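Local atomic coordinates of D-glycerate 2-kinase (Thermotoga maritima, PDB entry 2B8N), a protein that catalyses the magnesium-dependent transfer of phosphate from ATP to D-glycerate, giving 2-phosphoglycerate in the degradation of serine. Residues T113-V116 with L117-D121. Residues are numbered along the deposited sequence; the frame is centred on the assembly and turned at random.
Sequences TRRV and LELVD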
ATOM      1  N   THR A 113     -13.554   6.386 -15.885  1.00 26.34           N
ATOM      2  CA  THR A 113     -14.540   6.134 -14.838  1.00 27.50           C
ATOM      3  C   THR A 113     -15.957   6.169 -15.414  1.00 26.39           C
ATOM      4  O   THR A 113     -16.777   5.313 -15.112  1.00 24.97           O
ATOM      5  CB  THR A 113     -14.423   7.182 -13.698  1.00 27.71           C
ATOM      6  OG1 THR A 113     -13.142   7.064 -13.064  1.00 35.16           O
ATOM      7  CG2 THR A 113     -15.514   6.974 -12.641  1.00 31.36           C
ATOM      8  N   ARG A 114     -16.237   7.167 -16.233  1.00 25.93           N
ATOM      9  CA  ARG A 114     -17.507   7.234 -16.914  1.00 27.86           C
ATOM     10  C   ARG A 114     -17.767   5.936 -17.698  1.00 26.91           C
ATOM     11  O   ARG A 114     -18.884   5.418 -17.689  1.00 27.75           O
ATOM     12  CB  ARG A 114     -17.551   8.485 -17.794  1.00 27.34           C
ATOM     13  CG  ARG A 114     -18.699   8.582 -18.749  1.00 29.61           C
ATOM     14  CD  ARG A 114     -18.664   9.962 -19.403  1.00 38.47           C
ATOM     15  NE  ARG A 114     -19.069  10.985 -18.431  1.00 45.89           N
ATOM     16  CZ  ARG A 114     -18.525  12.197 -18.278  1.00 45.41           C
ATOM     17  NH1 ARG A 114     -17.499  12.602 -19.029  1.00 44.68           N
ATOM     18  NH2 ARG A 114     -19.023  13.016 -17.344  1.00 41.92           N
ATOM     19  N   ARG A 115     -16.735   5.398 -18.339  1.00 27.34           N
ATOM     20  CA  ARG A 115     -16.865   4.139 -19.105  1.00 28.53           C
ATOM     21  C   ARG A 115     -17.138   2.945 -18.188  1.00 28.92           C
ATOM     22  O   ARG A 115     -17.951   2.086 -18.519  1.00 29.30           O
ATOM     23  CB  ARG A 115     -15.607   3.872 -19.955  1.00 29.85           C
ATOM     24  CG  ARG A 115     -15.550   2.525 -20.658  1.00 31.11           C
ATOM     25  CD  ARG A 115     -16.803   2.258 -21.453  1.00 33.94           C
ATOM     26  NE  ARG A 115     -16.637   1.182 -22.433  1.00 34.90           N
ATOM     27  CZ  ARG A 115     -17.620   0.730 -23.205  1.00 28.77           C
ATOM     28  NH1 ARG A 115     -18.822   1.271 -23.127  1.00 30.98           N
ATOM     29  NH2 ARG A 115     -17.396  -0.241 -24.083  1.00 32.99           N
ATOM     30  N   VAL A 116     -16.463   2.889 -17.039  1.00 28.01           N
ATOM     31  CA  VAL A 116     -16.722   1.832 -16.059  1.00 28.88           C
ATOM     32  C   VAL A 116     -18.204   1.809 -15.626  1.00 29.81           C
ATOM     33  O   VAL A 116     -18.778   0.728 -15.411  1.00 29.53           O
ATOM     34  CB  VAL A 116     -15.837   1.966 -14.784  1.00 28.96           C
ATOM     35  CG1 VAL A 116     -16.250   0.938 -13.746  1.00 27.11           C
ATOM     36  CG2 VAL A 116     -14.358   1.815 -15.115  1.00 27.81           C
ATOM     37  N   LEU A 117     -18.813   2.990 -15.486  1.00 30.20           N
ATOM     38  CA  LEU A 117     -20.216   3.086 -15.035  1.00 29.06           C
ATOM     39  C   LEU A 117     -21.170   2.673 -16.154  1.00 29.94           C
ATOM     40  O   LEU A 117     -22.290   2.229 -15.877  1.00 31.20           O
ATOM     41  CB  LEU A 117     -20.555   4.498 -14.496  1.00 28.43           C
ATOM     42  CG  LEU A 117     -19.861   4.944 -13.183  1.00 28.49           C
ATOM     43  CD1 LEU A 117     -20.197   6.371 -12.814  1.00 27.97           C
ATOM     44  CD2 LEU A 117     -20.179   4.064 -11.991  1.00 26.58           C
ATOM     45  N   GLU A 118     -20.732   2.808 -17.411  1.00 29.99           N
ATOM     46  CA  GLU A 118     -21.508   2.287 -18.547  1.00 30.43           C
ATOM     47  C   GLU A 118     -21.491   0.776 -18.513  1.00 28.64           C
ATOM     48  O   GLU A 118     -22.507   0.137 -18.746  1.00 29.00           O
ATOM     49  CB  GLU A 118     -20.969   2.790 -19.885  1.00 29.86           C
ATOM     50  CG  GLU A 118     -21.058   4.296 -19.993  1.00 35.57           C
ATOM     51  CD  GLU A 118     -21.707   4.728 -21.280  1.00 43.01           C
ATOM     52  OE1 GLU A 118     -22.840   4.255 -21.549  1.00 44.05           O
ATOM     53  OE2 GLU A 118     -21.077   5.529 -22.013  1.00 45.83           O
ATOM     54  N   LEU A 119     -20.344   0.205 -18.183  1.00 28.12           N
ATOM     55  CA  LEU A 119     -20.243  -1.236 -18.082  1.00 28.91           C
ATOM     56  C   LEU A 119     -21.060  -1.830 -16.921  1.00 29.92           C
ATOM     57  O   LEU A 119     -21.475  -2.980 -17.024  1.00 32.49           O
ATOM     58  CB  LEU A 119     -18.794  -1.706 -17.976  1.00 27.72           C
ATOM     59  CG  LEU A 119     -17.878  -1.304 -19.131  1.00 31.28           C
ATOM     60  CD1 LEU A 119     -16.564  -2.124 -19.116  1.00 32.92           C
ATOM     61  CD2 LEU A 119     -18.564  -1.429 -20.487  1.00 34.05           C
ATOM     62  N   VAL A 120     -21.330  -1.082 -15.848  1.00 28.77           N
ATOM     63  CA  VAL A 120     -21.996  -1.687 -14.681  1.00 27.31           C
ATOM     64  C   VAL A 120     -23.468  -1.296 -14.495  1.00 28.91           C
ATOM     65  O   VAL A 120     -24.173  -1.913 -13.697  1.00 30.39           O
ATOM     66  CB  VAL A 120     -21.210  -1.471 -13.361  1.00 26.69           C
ATOM     67  CG1 VAL A 120     -19.850  -2.119 -13.428  1.00 25.46           C
ATOM     68  CG2 VAL A 120     -21.050  -0.019 -13.036  1.00 27.31           C
ATOM     69  N   ASP A 121     -23.965  -0.295 -15.206  1.00 29.78           N
ATOM     70  CA  ASP A 121     -25.395   0.022 -15.060  1.00 31.35           C
ATOM     71  C   ASP A 121     -26.232  -1.011 -15.806  1.00 31.40           C
ATOM     72  O   ASP A 121     -25.738  -1.713 -16.693  1.00 31.08           O
ATOM     73  CB  ASP A 121     -25.740   1.431 -15.561  1.00 32.26           C
ATOM     74  CG  ASP A 121     -25.111   2.528 -14.735  1.00 31.71           C
ATOM     75  OD1 ASP A 121     -24.891   2.356 -13.504  1.00 29.04           O
ATOM     76  OD2 ASP A 121     -24.862   3.589 -15.348  1.00 28.65           O
TER
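Over one face of the Arg115 guanidinium lies a methyl of Leu119, one helical turn on: Leu119 CD2 stands 3.6 Å from Arg115 CZ, above the centre of the group. Glu118 CB approaches the same guanidinium obliquely, 4.2 Å from Arg115 NH1, while the carboxylate plane of Glu118 is turned 85° from it. The two charges do not pair, since Glu118 OE2 stays 4.9 Å from Arg115 NH1; a salt bridge from Arg115 NE goes to Glu96 instead. With CG anti to the backbone N (chi1 173°) and a bend at chi2 (52°), the arginine chain swings along the helix until its flat end lies against the leucine. Replacing Arg115 by an alanine is likely to leave Glu96 without this partner and uncover the Leu119 methyl. Beneath the side chains, Leu119 N donates to Arg115 O and Leu117 N to Thr113 O, both at 3.1 Å. Val116 and Val120 are buried against Phe185 of helix 184-189, while Leu119 also touches Lys78 and Val80 of strand 76-84. The i to i+4 spacing is that of an alpha-helix, and the split between buried Val116, Leu117 and Val120 and the more open Arg115 and Glu118 makes these last turns of helix 107-120 amphipathic, packed beside the parallel sheet.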